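Local coordinates for protein flavodoxin-like domain (Synechococcus elongatus PCC 6301, PDB 3HLY) that probably binds a flavin mononucleotide cofactor and passes electrons, as the flavodoxin-like domain of a larger cyanobacterial flavoprotein, at residues V3-L8 / V30-V35; S9-S14 / D36-D41; E47-A52 / F76-N81; R53-G58 / Q83-F88. One frame throughout, in Å; residues are numbered along the deposited sequence.

Interaction 1 (V3-L8 / V30-V35)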
loop_
_atom_site.group_PDB
_atom_site.type_symbol
_atom_site.label_atom_id
_atom_site.label_comp_id
_atom_site.label_asym_id
_atom_site.label_seq_id
_atom_site.Cartn_x
_atom_site.Cartn_y
_atom_site.Cartn_z
ATOM N N VAL A 3 9.959 -1.770 1.788
ATOM C CA VAL A 3 8.565 -1.386 1.717
ATOM C C VAL A 3 7.742 -2.490 1.048
ATOM O O VAL A 3 8.123 -3.027 0.017
ATOM C CB VAL A 3 8.409 -0.059 0.953
ATOM C CG1 VAL A 3 6.938 0.325 0.854
ATOM C CG2 VAL A 3 9.185 1.035 1.674
ATOM N N LEU A 4 6.631 -2.847 1.669
ATOM C CA LEU A 4 5.767 -3.875 1.118
ATOM C C LEU A 4 4.604 -3.195 0.425
ATOM O O LEU A 4 3.907 -2.402 1.033
ATOM C CB LEU A 4 5.210 -4.767 2.226
ATOM C CG LEU A 4 4.040 -5.691 1.835
ATOM C CD1 LEU A 4 4.510 -6.768 0.844
ATOM C CD2 LEU A 4 3.478 -6.348 3.075
ATOM N N ILE A 5 4.396 -3.513 -0.844
ATOM C CA ILE A 5 3.267 -2.950 -1.568
ATOM C C ILE A 5 2.272 -4.080 -1.804
ATOM O O ILE A 5 2.583 -5.079 -2.461
ATOM C CB ILE A 5 3.697 -2.341 -2.910
ATOM C CG1 ILE A 5 4.695 -1.205 -2.650
ATOM C CG2 ILE A 5 2.483 -1.800 -3.656
ATOM C CD1 ILE A 5 5.131 -0.464 -3.902
ATOM N N GLY A 6 1.086 -3.935 -1.223
ATOM C CA GLY A 6 0.054 -4.942 -1.378
ATOM C C GLY A 6 -1.137 -4.392 -2.139
ATOM O O GLY A 6 -1.534 -3.240 -1.941
ATOM N N TYR A 7 -1.704 -5.206 -3.023
ATOM C CA TYR A 7 -2.862 -4.790 -3.814
ATOM C C TYR A 7 -3.556 -6.007 -4.397
ATOM O O TYR A 7 -3.121 -7.133 -4.186
ATOM C CB TYR A 7 -2.436 -3.867 -4.962
ATOM C CG TYR A 7 -1.394 -4.473 -5.870
ATOM C CD1 TYR A 7 -0.071 -4.605 -5.447
ATOM C CD2 TYR A 7 -1.733 -4.956 -7.137
ATOM C CE1 TYR A 7 0.886 -5.202 -6.254
ATOM C CE2 TYR A 7 -0.773 -5.563 -7.958
ATOM C CZ TYR A 7 0.534 -5.679 -7.504
ATOM O OH TYR A 7 1.499 -6.266 -8.291
ATOM N N LEU A 8 -4.641 -5.777 -5.130
ATOM C CA LEU A 8 -5.360 -6.877 -5.761
ATOM C C LEU A 8 -5.063 -6.894 -7.249
ATOM O O LEU A 8 -5.197 -5.881 -7.934
ATOM C CB LEU A 8 -6.875 -6.752 -5.554
ATOM C CG LEU A 8 -7.466 -7.139 -4.199
ATOM C CD1 LEU A 8 -7.100 -6.091 -3.167
ATOM C CD2 LEU A 8 -8.982 -7.241 -4.320
ATOM N N VAL A 30 15.323 1.840 -2.347
ATOM C CA VAL A 30 14.617 1.036 -1.354
ATOM C C VAL A 30 14.215 -0.283 -2.022
ATOM O O VAL A 30 13.915 -0.295 -3.214
ATOM C CB VAL A 30 13.344 1.742 -0.869
ATOM C CG1 VAL A 30 12.527 0.797 -0.001
ATOM C CG2 VAL A 30 13.721 2.999 -0.094
ATOM N N ALA A 31 14.238 -1.382 -1.273
ATOM C CA ALA A 31 13.841 -2.686 -1.816
ATOM C C ALA A 31 12.329 -2.821 -1.692
ATOM O O ALA A 31 11.793 -2.802 -0.590
ATOM C CB ALA A 31 14.512 -3.824 -1.052
ATOM N N VAL A 32 11.649 -2.981 -2.820
ATOM C CA VAL A 32 10.203 -3.098 -2.794
ATOM C C VAL A 32 9.693 -4.525 -2.911
ATOM O O VAL A 32 10.082 -5.268 -3.816
ATOM C CB VAL A 32 9.588 -2.273 -3.919
ATOM C CG1 VAL A 32 8.074 -2.368 -3.868
ATOM C CG2 VAL A 32 10.071 -0.839 -3.797
ATOM N N GLU A 33 8.817 -4.910 -1.997
ATOM C CA GLU A 33 8.264 -6.251 -2.052
ATOM C C GLU A 33 6.784 -6.168 -2.397
ATOM O O GLU A 33 5.979 -5.639 -1.634
ATOM C CB GLU A 33 8.495 -6.967 -0.716
ATOM C CG GLU A 33 8.052 -8.414 -0.690
ATOM C CD GLU A 33 8.758 -9.210 0.395
ATOM O OE1 GLU A 33 8.765 -8.768 1.566
ATOM O OE2 GLU A 33 9.305 -10.286 0.076
HETATM N N MSE A 34 6.442 -6.683 -3.573
HETATM C CA MSE A 34 5.073 -6.662 -4.063
HETATM C C MSE A 34 4.368 -7.970 -3.738
HETATM O O MSE A 34 4.943 -9.046 -3.848
HETATM C CB MSE A 34 5.074 -6.444 -5.567
HETATM C CG MSE A 34 6.133 -5.465 -5.995
HETATM SE SE MSE A 34 5.464 -4.278 -7.328
HETATM C CE MSE A 34 4.409 -3.128 -6.197
ATOM N N VAL A 35 3.108 -7.850 -3.355
ATOM C CA VAL A 35 2.297 -8.992 -2.985
ATOM C C VAL A 35 0.901 -8.827 -3.563
ATOM O O VAL A 35 0.378 -7.717 -3.613
ATOM C CB VAL A 35 2.238 -9.102 -1.440
ATOM C CG1 VAL A 35 1.041 -9.923 -1.004
ATOM C CG2 VAL A 35 3.529 -9.723 -0.923
#

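Interaction 2 (S9-S14 / D36-D41)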
loop_
_atom_site.group_PDB
_atom_site.type_symbol
_atom_site.label_atom_id
_atom_site.label_comp_id
_atom_site.label_asym_id
_atom_site.label_seq_id
_atom_site.Cartn_x
_atom_site.Cartn_y
_atom_site.Cartn_z
ATOM N N SER A 9 -4.660 -8.050 -7.752
ATOM C CA SER A 9 -4.370 -8.164 -9.167
ATOM C C SER A 9 -5.604 -7.835 -9.980
ATOM O O SER A 9 -6.689 -8.334 -9.708
ATOM C CB SER A 9 -3.911 -9.579 -9.511
ATOM O OG SER A 9 -2.555 -9.765 -9.147
ATOM N N ASP A 10 -5.428 -6.978 -10.972
ATOM C CA ASP A 10 -6.498 -6.601 -11.876
ATOM C C ASP A 10 -7.773 -6.031 -11.262
ATOM O O ASP A 10 -8.863 -6.250 -11.789
ATOM C CB ASP A 10 -6.836 -7.798 -12.773
ATOM C CG ASP A 10 -5.604 -8.365 -13.460
ATOM O OD1 ASP A 10 -4.681 -7.573 -13.746
ATOM O OD2 ASP A 10 -5.545 -9.591 -13.720
ATOM N N TYR A 11 -7.637 -5.301 -10.157
ATOM C CA TYR A 11 -8.777 -4.652 -9.517
ATOM C C TYR A 11 -8.620 -3.161 -9.782
ATOM O O TYR A 11 -7.671 -2.537 -9.309
ATOM C CB TYR A 11 -8.788 -4.891 -8.004
ATOM C CG TYR A 11 -9.974 -4.248 -7.321
ATOM C CD1 TYR A 11 -9.815 -3.506 -6.152
ATOM C CD2 TYR A 11 -11.261 -4.364 -7.858
ATOM C CE1 TYR A 11 -10.902 -2.889 -5.538
ATOM C CE2 TYR A 11 -12.355 -3.753 -7.252
ATOM C CZ TYR A 11 -12.169 -3.013 -6.097
ATOM O OH TYR A 11 -13.235 -2.366 -5.519
ATOM N N GLY A 12 -9.541 -2.586 -10.542
ATOM C CA GLY A 12 -9.432 -1.173 -10.854
ATOM C C GLY A 12 -8.094 -0.891 -11.523
ATOM O O GLY A 12 -7.719 -1.566 -12.486
ATOM N N TYR A 13 -7.368 0.099 -11.014
ATOM C CA TYR A 13 -6.062 0.451 -11.560
ATOM C C TYR A 13 -4.948 0.109 -10.578
ATOM O O TYR A 13 -3.875 0.709 -10.619
ATOM C CB TYR A 13 -6.023 1.939 -11.899
ATOM C CG TYR A 13 -6.843 2.292 -13.118
ATOM C CD1 TYR A 13 -6.243 2.433 -14.371
ATOM C CD2 TYR A 13 -8.221 2.463 -13.026
ATOM C CE1 TYR A 13 -7.001 2.737 -15.502
ATOM C CE2 TYR A 13 -8.987 2.766 -14.148
ATOM C CZ TYR A 13 -8.372 2.901 -15.378
ATOM O OH TYR A 13 -9.133 3.202 -16.481
ATOM N N SER A 14 -5.207 -0.864 -9.703
ATOM C CA SER A 14 -4.228 -1.281 -8.704
ATOM C C SER A 14 -2.853 -1.631 -9.276
ATOM O O SER A 14 -1.840 -1.144 -8.778
ATOM C CB SER A 14 -4.753 -2.474 -7.901
ATOM O OG SER A 14 -5.753 -2.065 -6.994
ATOM N N ASP A 36 0.322 -9.932 -4.030
ATOM C CA ASP A 36 -1.022 -9.932 -4.588
ATOM C C ASP A 36 -1.883 -10.511 -3.472
ATOM O O ASP A 36 -1.749 -11.684 -3.129
ATOM C CB ASP A 36 -1.093 -10.837 -5.820
ATOM C CG ASP A 36 -2.469 -10.846 -6.473
ATOM O OD1 ASP A 36 -3.375 -10.109 -6.022
ATOM O OD2 ASP A 36 -2.642 -11.600 -7.461
ATOM N N LEU A 37 -2.755 -9.682 -2.908
ATOM C CA LEU A 37 -3.609 -10.107 -1.806
ATOM C C LEU A 37 -4.557 -11.257 -2.182
ATOM O O LEU A 37 -4.923 -12.077 -1.335
ATOM C CB LEU A 37 -4.378 -8.893 -1.289
ATOM C CG LEU A 37 -3.442 -7.713 -0.941
ATOM C CD1 LEU A 37 -4.250 -6.521 -0.477
ATOM C CD2 LEU A 37 -2.442 -8.131 0.136
ATOM N N ARG A 38 -4.940 -11.317 -3.455
ATOM C CA ARG A 38 -5.825 -12.362 -3.950
ATOM C C ARG A 38 -5.195 -13.742 -3.876
ATOM O O ARG A 38 -5.913 -14.739 -3.858
ATOM C CB ARG A 38 -6.185 -12.146 -5.418
ATOM C CG ARG A 38 -6.994 -10.938 -5.790
ATOM C CD ARG A 38 -7.229 -11.013 -7.288
ATOM N NE ARG A 38 -7.821 -9.807 -7.850
ATOM C CZ ARG A 38 -9.116 -9.528 -7.827
ATOM N NH1 ARG A 38 -9.975 -10.372 -7.265
ATOM N NH2 ARG A 38 -9.552 -8.404 -8.383
ATOM N N ALA A 39 -3.868 -13.816 -3.841
ATOM C CA ALA A 39 -3.219 -15.122 -3.840
ATOM C C ALA A 39 -1.995 -15.360 -2.958
ATOM O O ALA A 39 -1.510 -16.488 -2.883
ATOM C CB ALA A 39 -2.874 -15.488 -5.275
ATOM N N VAL A 40 -1.485 -14.332 -2.293
ATOM C CA VAL A 40 -0.289 -14.512 -1.470
ATOM C C VAL A 40 -0.484 -15.429 -0.267
ATOM O O VAL A 40 -1.577 -15.520 0.284
ATOM C CB VAL A 40 0.250 -13.152 -0.960
ATOM C CG1 VAL A 40 -0.715 -12.553 0.046
ATOM C CG2 VAL A 40 1.617 -13.339 -0.335
ATOM N N ASP A 41 0.592 -16.098 0.138
ATOM C CA ASP A 41 0.558 -16.999 1.285
ATOM C C ASP A 41 0.624 -16.189 2.579
ATOM O O ASP A 41 1.548 -15.407 2.785
ATOM C CB ASP A 41 1.729 -17.980 1.217
#

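Interaction 3 (E47-A52 / F76-N81)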
loop_
_atom_site.group_PDB
_atom_site.type_symbol
_atom_site.label_atom_id
_atom_site.label_comp_id
_atom_site.label_asym_id
_atom_site.label_seq_id
_atom_site.Cartn_x
_atom_site.Cartn_y
_atom_site.Cartn_z
ATOM N N GLU A 47 5.697 -12.299 7.789
ATOM C CA GLU A 47 7.098 -11.933 7.953
ATOM C C GLU A 47 7.404 -10.706 7.095
ATOM O O GLU A 47 8.124 -9.800 7.521
ATOM C CB GLU A 47 8.001 -13.119 7.582
ATOM C CG GLU A 47 7.920 -14.275 8.588
ATOM C CD GLU A 47 8.803 -15.467 8.222
ATOM O OE1 GLU A 47 8.574 -16.080 7.155
ATOM O OE2 GLU A 47 9.726 -15.793 9.005
ATOM N N ALA A 48 6.830 -10.678 5.897
ATOM C CA ALA A 48 7.018 -9.559 4.991
ATOM C C ALA A 48 6.552 -8.254 5.638
ATOM O O ALA A 48 7.219 -7.236 5.541
ATOM C CB ALA A 48 6.250 -9.799 3.698
ATOM N N VAL A 49 5.408 -8.286 6.306
ATOM C CA VAL A 49 4.884 -7.082 6.942
ATOM C C VAL A 49 5.676 -6.639 8.173
ATOM O O VAL A 49 6.054 -5.478 8.274
ATOM C CB VAL A 49 3.396 -7.262 7.326
ATOM C CG1 VAL A 49 2.842 -5.982 7.939
ATOM C CG2 VAL A 49 2.598 -7.637 6.110
ATOM N N SER A 50 5.961 -7.557 9.095
ATOM C CA SER A 50 6.678 -7.185 10.319
ATOM C C SER A 50 8.054 -6.557 10.111
ATOM O O SER A 50 8.480 -5.703 10.898
ATOM C CB SER A 50 6.814 -8.393 11.256
ATOM O OG SER A 50 7.118 -7.966 12.582
ATOM N N SER A 51 8.751 -6.975 9.056
ATOM C CA SER A 51 10.075 -6.436 8.775
ATOM C C SER A 51 10.017 -5.229 7.848
ATOM O O SER A 51 11.016 -4.565 7.637
ATOM C CB SER A 51 10.958 -7.514 8.148
ATOM O OG SER A 51 10.399 -7.942 6.926
ATOM N N ALA A 52 8.842 -4.952 7.294
ATOM C CA ALA A 52 8.677 -3.823 6.393
ATOM C C ALA A 52 8.883 -2.509 7.125
ATOM O O ALA A 52 8.401 -2.331 8.231
ATOM C CB ALA A 52 7.281 -3.849 5.778
ATOM N N PHE A 76 -3.219 -6.102 9.099
ATOM C CA PHE A 76 -3.607 -5.367 10.303
ATOM C C PHE A 76 -3.041 -6.039 11.544
ATOM O O PHE A 76 -2.518 -5.377 12.446
ATOM C CB PHE A 76 -5.131 -5.273 10.394
ATOM C CG PHE A 76 -5.725 -4.251 9.471
ATOM C CD1 PHE A 76 -6.824 -4.559 8.684
ATOM C CD2 PHE A 76 -5.186 -2.969 9.394
ATOM C CE1 PHE A 76 -7.379 -3.607 7.830
ATOM C CE2 PHE A 76 -5.735 -2.008 8.544
ATOM C CZ PHE A 76 -6.828 -2.325 7.763
ATOM N N ALA A 77 -3.134 -7.360 11.578
ATOM C CA ALA A 77 -2.615 -8.117 12.705
ATOM C C ALA A 77 -1.107 -7.929 12.855
ATOM O O ALA A 77 -0.610 -7.834 13.960
ATOM C CB ALA A 77 -2.954 -9.605 12.537
ATOM N N ALA A 78 -0.377 -7.852 11.747
ATOM C CA ALA A 78 1.076 -7.702 11.825
ATOM C C ALA A 78 1.631 -6.276 11.795
ATOM O O ALA A 78 2.789 -6.057 12.172
ATOM C CB ALA A 78 1.736 -8.529 10.724
ATOM N N ALA A 79 0.833 -5.308 11.347
ATOM C CA ALA A 79 1.315 -3.931 11.291
ATOM C C ALA A 79 1.544 -3.407 12.704
ATOM O O ALA A 79 0.806 -3.761 13.629
ATOM C CB ALA A 79 0.312 -3.045 10.560
ATOM N N HIS A 80 2.551 -2.554 12.868
ATOM C CA HIS A 80 2.859 -2.026 14.187
ATOM C C HIS A 80 3.281 -0.565 14.152
ATOM O O HIS A 80 3.452 0.014 13.073
ATOM C CB HIS A 80 3.949 -2.874 14.835
ATOM C CG HIS A 80 5.215 -2.924 14.050
ATOM N ND1 HIS A 80 6.161 -1.922 14.100
ATOM C CD2 HIS A 80 5.680 -3.839 13.168
ATOM C CE1 HIS A 80 7.152 -2.216 13.281
ATOM N NE2 HIS A 80 6.884 -3.373 12.702
ATOM N N ASN A 81 3.478 0.003 15.341
ATOM C CA ASN A 81 3.825 1.412 15.524
ATOM C C ASN A 81 5.132 2.008 15.032
ATOM O O ASN A 81 5.309 3.216 15.137
ATOM C CB ASN A 81 3.679 1.797 17.001
ATOM C CG ASN A 81 4.602 0.998 17.914
ATOM O OD1 ASN A 81 5.812 0.912 17.690
ATOM N ND2 ASN A 81 4.029 0.419 18.960
#

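Interaction 4 (R53-G58 / Q83-F88)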
loop_
_atom_site.group_PDB
_atom_site.type_symbol
_atom_site.label_atom_id
_atom_site.label_comp_id
_atom_site.label_asym_id
_atom_site.label_seq_id
_atom_site.Cartn_x
_atom_site.Cartn_y
_atom_site.Cartn_z
ATOM N N ARG A 53 9.604 -1.582 6.516
ATOM C CA ARG A 53 9.803 -0.296 7.149
ATOM C C ARG A 53 8.550 0.519 6.793
ATOM O O ARG A 53 8.108 1.404 7.535
ATOM C CB ARG A 53 11.079 0.356 6.613
ATOM C CG ARG A 53 11.568 1.510 7.456
ATOM C CD ARG A 53 13.084 1.719 7.347
ATOM N NE ARG A 53 13.469 3.039 7.848
ATOM C CZ ARG A 53 13.266 3.460 9.094
ATOM N NH1 ARG A 53 12.690 2.664 9.986
ATOM N NH2 ARG A 53 13.610 4.692 9.440
ATOM N N GLY A 54 7.957 0.170 5.659
ATOM C CA GLY A 54 6.772 0.855 5.208
ATOM C C GLY A 54 5.836 -0.100 4.515
ATOM O O GLY A 54 6.250 -1.122 3.948
ATOM N N ILE A 55 4.559 0.239 4.586
ATOM C CA ILE A 55 3.511 -0.544 3.978
ATOM C C ILE A 55 2.686 0.354 3.040
ATOM O O ILE A 55 2.253 1.430 3.430
ATOM C CB ILE A 55 2.573 -1.110 5.046
ATOM C CG1 ILE A 55 3.366 -1.972 6.043
ATOM C CG2 ILE A 55 1.473 -1.905 4.393
ATOM C CD1 ILE A 55 2.556 -2.378 7.241
ATOM N N VAL A 56 2.497 -0.089 1.809
ATOM C CA VAL A 56 1.684 0.647 0.845
ATOM C C VAL A 56 0.551 -0.299 0.484
ATOM O O VAL A 56 0.793 -1.449 0.101
ATOM C CB VAL A 56 2.466 0.991 -0.410
ATOM C CG1 VAL A 56 1.531 1.612 -1.460
ATOM C CG2 VAL A 56 3.574 1.954 -0.059
ATOM N N LEU A 57 -0.674 0.184 0.630
ATOM C CA LEU A 57 -1.857 -0.611 0.338
ATOM C C LEU A 57 -2.842 0.078 -0.623
ATOM O O LEU A 57 -3.125 1.269 -0.497
ATOM C CB LEU A 57 -2.566 -0.915 1.658
ATOM C CG LEU A 57 -3.641 -1.983 1.686
ATOM C CD1 LEU A 57 -2.995 -3.318 1.365
ATOM C CD2 LEU A 57 -4.317 -2.002 3.064
ATOM N N GLY A 58 -3.346 -0.670 -1.596
ATOM C CA GLY A 58 -4.336 -0.112 -2.501
ATOM C C GLY A 58 -5.657 -0.393 -1.806
ATOM O O GLY A 58 -5.751 -1.376 -1.074
ATOM N N GLN A 83 6.245 1.795 11.850
ATOM C CA GLN A 83 6.227 1.912 10.397
ATOM C C GLN A 83 5.252 2.921 9.790
ATOM O O GLN A 83 4.366 3.448 10.475
ATOM C CB GLN A 83 6.007 0.518 9.800
ATOM C CG GLN A 83 4.772 -0.217 10.315
ATOM C CD GLN A 83 4.880 -1.736 10.148
ATOM O OE1 GLN A 83 3.912 -2.468 10.358
ATOM N NE2 GLN A 83 6.067 -2.209 9.770
ATOM N N ALA A 84 5.449 3.202 8.502
ATOM C CA ALA A 84 4.600 4.149 7.771
ATOM C C ALA A 84 3.588 3.415 6.889
ATOM O O ALA A 84 3.842 2.311 6.416
ATOM C CB ALA A 84 5.462 5.056 6.913
ATOM N N ILE A 85 2.443 4.054 6.663
ATOM C CA ILE A 85 1.394 3.496 5.840
ATOM C C ILE A 85 1.107 4.443 4.676
ATOM O O ILE A 85 0.849 5.632 4.881
ATOM C CB ILE A 85 0.087 3.290 6.651
ATOM C CG1 ILE A 85 -1.024 2.788 5.725
ATOM C CG2 ILE A 85 -0.335 4.583 7.335
ATOM C CD1 ILE A 85 -0.764 1.412 5.174
ATOM N N GLY A 86 1.216 3.918 3.465
ATOM C CA GLY A 86 0.921 4.705 2.280
ATOM C C GLY A 86 -0.349 4.118 1.708
ATOM O O GLY A 86 -0.399 2.928 1.408
ATOM N N LEU A 87 -1.386 4.931 1.577
ATOM C CA LEU A 87 -2.647 4.459 1.032
ATOM C C LEU A 87 -2.936 5.102 -0.331
ATOM O O LEU A 87 -2.586 6.253 -0.567
ATOM C CB LEU A 87 -3.778 4.790 2.013
ATOM C CG LEU A 87 -3.704 4.027 3.340
ATOM C CD1 LEU A 87 -4.732 4.565 4.323
ATOM C CD2 LEU A 87 -3.934 2.537 3.086
ATOM N N PHE A 88 -3.541 4.334 -1.226
ATOM C CA PHE A 88 -3.931 4.837 -2.541
ATOM C C PHE A 88 -5.253 4.202 -2.948
ATOM O O PHE A 88 -5.470 3.005 -2.760
ATOM C CB PHE A 88 -2.846 4.571 -3.598
ATOM C CG PHE A 88 -2.708 3.129 -4.025
ATOM C CD1 PHE A 88 -3.515 2.602 -5.024
ATOM C CD2 PHE A 88 -1.698 2.324 -3.491
ATOM C CE1 PHE A 88 -3.315 1.297 -5.498
ATOM C CE2 PHE A 88 -1.488 1.014 -3.958
ATOM C CZ PHE A 88 -2.294 0.500 -4.964
#

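Interaction 1 (V3-L8 / V30-V35)
Val3, Ile5 and Tyr7 exchange backbone hydrogen bonds with Ala31, Glu33 and Val35, zipping strand 3-7 to strand 32-35 in parallel, their axes 21° apart. Glu33 N gives to Val3 O at 2.8 Å, and Ile5 N returns a bond of the same length to Glu33 O, so that one residue is held through both its amide and its carbonyl. Val3 N to Ala31 O opens the pairing, on the N-terminal side of Val32, and Val35 N meets Ile5 O further on. At the far end Tyr7 N to Val35 O is weak, 3.3 Å.

Apolar contacts line both faces of the pair. On the face of Val3, Ile5, Val32 and selenomethionine Met34, Ile5 is the hub. Its CG1 chain is straight (chi2 -176°), which carries CD1 to within 3.5 Å of Val32 CG1, while Met34, bent at chi2 and chi3, lies alongside and lays CE 3.5 Å from Ile5 CB. With an alanine here in place of Ile5, Val32 CG1 would probably lose this neighbour and the Met34 methyl most of its support, leaving the bent chain freer to turn. On the other face Leu4 CD1 comes 3.6 Å from Val35 CG2. Branched residues suit these strands, whereas Glu33, at an exposed position, can keep its acid end at the surface, where it lies against Ala48 of helix 42-51.

Helix 42-51 covers the Leu4 and Val35 face, and helix 14-27 reaches Val32 on the opposite one. This is the first beta-alpha-beta crossover of the flavodoxin-like fold, with strand 32-36 at the edge of the sheet.

Interaction 2 (S9-S14 / D36-D41)
The backbone of Ser9 is bonded at both polar ends, N to the carboxylate of Asp36 and O to the guanidinium of Arg38, and these bonds hold two loops together at the surface. Asp36 has its carboxylate carbon CG anti to the backbone N (chi1 -178°), a swing that carries OD1 to Ser9 N at 3.0 Å. That donor stands above the carboxylate plane, 47° out of it. From the opposite face of the same plane Arg38 N gives a second bond to OD1 at 3.2 Å, closing an Asx turn; an aspartate is short enough to serve both amides. Ser9 OG also lies against Asp36 OD2, but the modelled separation is too short to be trusted in detail.

The loop 9-14 joins the first strand to the first helix, where flavodoxins hold the flavin phosphate, and a similar role is probable here. Within it a type II' turn runs from Tyr11 to Ser14, with Gly12 taking the positive phi that glycine adopts easily.

Arg38 runs extended from CG to NE and then turns its flat end at chi4 (-82°), which puts Ser9 O at the guanidinium edge. NE meets a lone pair of that oxygen at 2.6 Å, in the carbonyl plane, while NH2 adds a weak bond to the same atom. NH2 also rests 3.6 Å from Tyr11 CB; the phenol of Tyr11 leads away, its OH bonded to Gly93 N.

Interaction 3 (E47-A52 / F76-N81)
Val49 and Ala78 make a small apolar contact between the C-terminal ends of helix 42-51 and helix 66-78, which lie on the same side of the sheet. The methyl Val49 CG1, set anti to its own backbone nitrogen (chi1 -178°), is 3.9 Å from Ala78 CB. It also comes 4.0 Å from Ala79 N, so this one methyl spans the point where the second helix gives way to loop. Alanine is suited to position 78 because a single carbon lets the neighbouring backbones draw close: Ser50 CA and Ala78 CA are 5.8 Å apart.

A polar contact adds to this just beyond the helix. His80 NE2 donates to Ser50 O, a carbonyl in the last turn of helix 42-51, in a weak bond of 3.4 Å. The oxygen lies in the plane of the imidazole and meets its edge, with the N-H pointing at it at 157°. On the other ring nitrogen, ND1 is bonded to Lys82 N, a second tie that helps to set the rotation of the ring. Ser51 folds its OG back onto Glu47 O at 3.0 Å; that carbonyl takes Ser51 N from the opposite face of its plane.

Beneath the contact, Val49 and Ala79 both rest on Ile55 of strand 54-58. Farther along, Phe76 and Ala79 meet Phe105 of helix 98-107, and His80 N is bonded to Gln83 OE1 just before strand 84-88.

Interaction 4 (R53-G58 / Q83-F88)
Strands 54-58 and 84-88, the two ends of a beta-alpha-beta crossover through helix 66-78, pair in parallel in the middle of the flavodoxin-like sheet, Gly54 beside Ala84 and Gly58 beside Phe88. Gly86 N gives to Ile55 O at 2.7 Å, and Leu57 N answers to Gly86 O at 2.9 Å. Ile55 N to Ala84 O and Phe88 N to Leu57 O continue the pairing, while Ala84 N to Arg53 O is weak.

The aromatic ring of Phe88 turns across to the partner strand (chi1 72°) and lies flat over Gly58. Gly58 CA sits 3.3 Å from the ring centroid, 15° off the normal, a close CH-pi contact that needs glycine because a side chain there would run into the ring. Val56 CG1 meets the same ring at its edge, 3.9 Å from CD2. Shortening Phe88 to alanine is likely to uncover Gly58 CA and take away the ring edge that Val56 CG1 meets. Gly86 likewise has little room for a side chain beside Val56. On the opposite face Ile55 CG2 faces Ile85 CD1 at 4.1 Å, and Leu57 CB packs on Leu87 CD2.

Strand 3-7 flanks strand 54-58, bonding to Val56 through Leu4 and Gly6. Helix 14-27 covers Val56 and Phe88, whereas helix 98-107 covers Leu57, Ile85 and Leu87.

Overall arrangement
From the N terminus, strand 3-7 leads into loop 9-14 and helix 14-27, and the chain returns as 30-35 to close interaction 1. Loop 36-41 then closes interaction 2, so these two contacts cross, one in the sheet and one at the C-terminal ends of the same strands. Interactions 3 and 4 follow in series and cross in the same way: helix end 47-52 and strand 53-58 are met in turn by 76-81 and 83-88. Strands 3-7 and 54-58 are neighbours, which makes interactions 1 and 4 parts of one sheet. Interaction 3 joins two helices over it, with Val49 touching Leu4, while Leu37 brings interaction 2 onto Leu57.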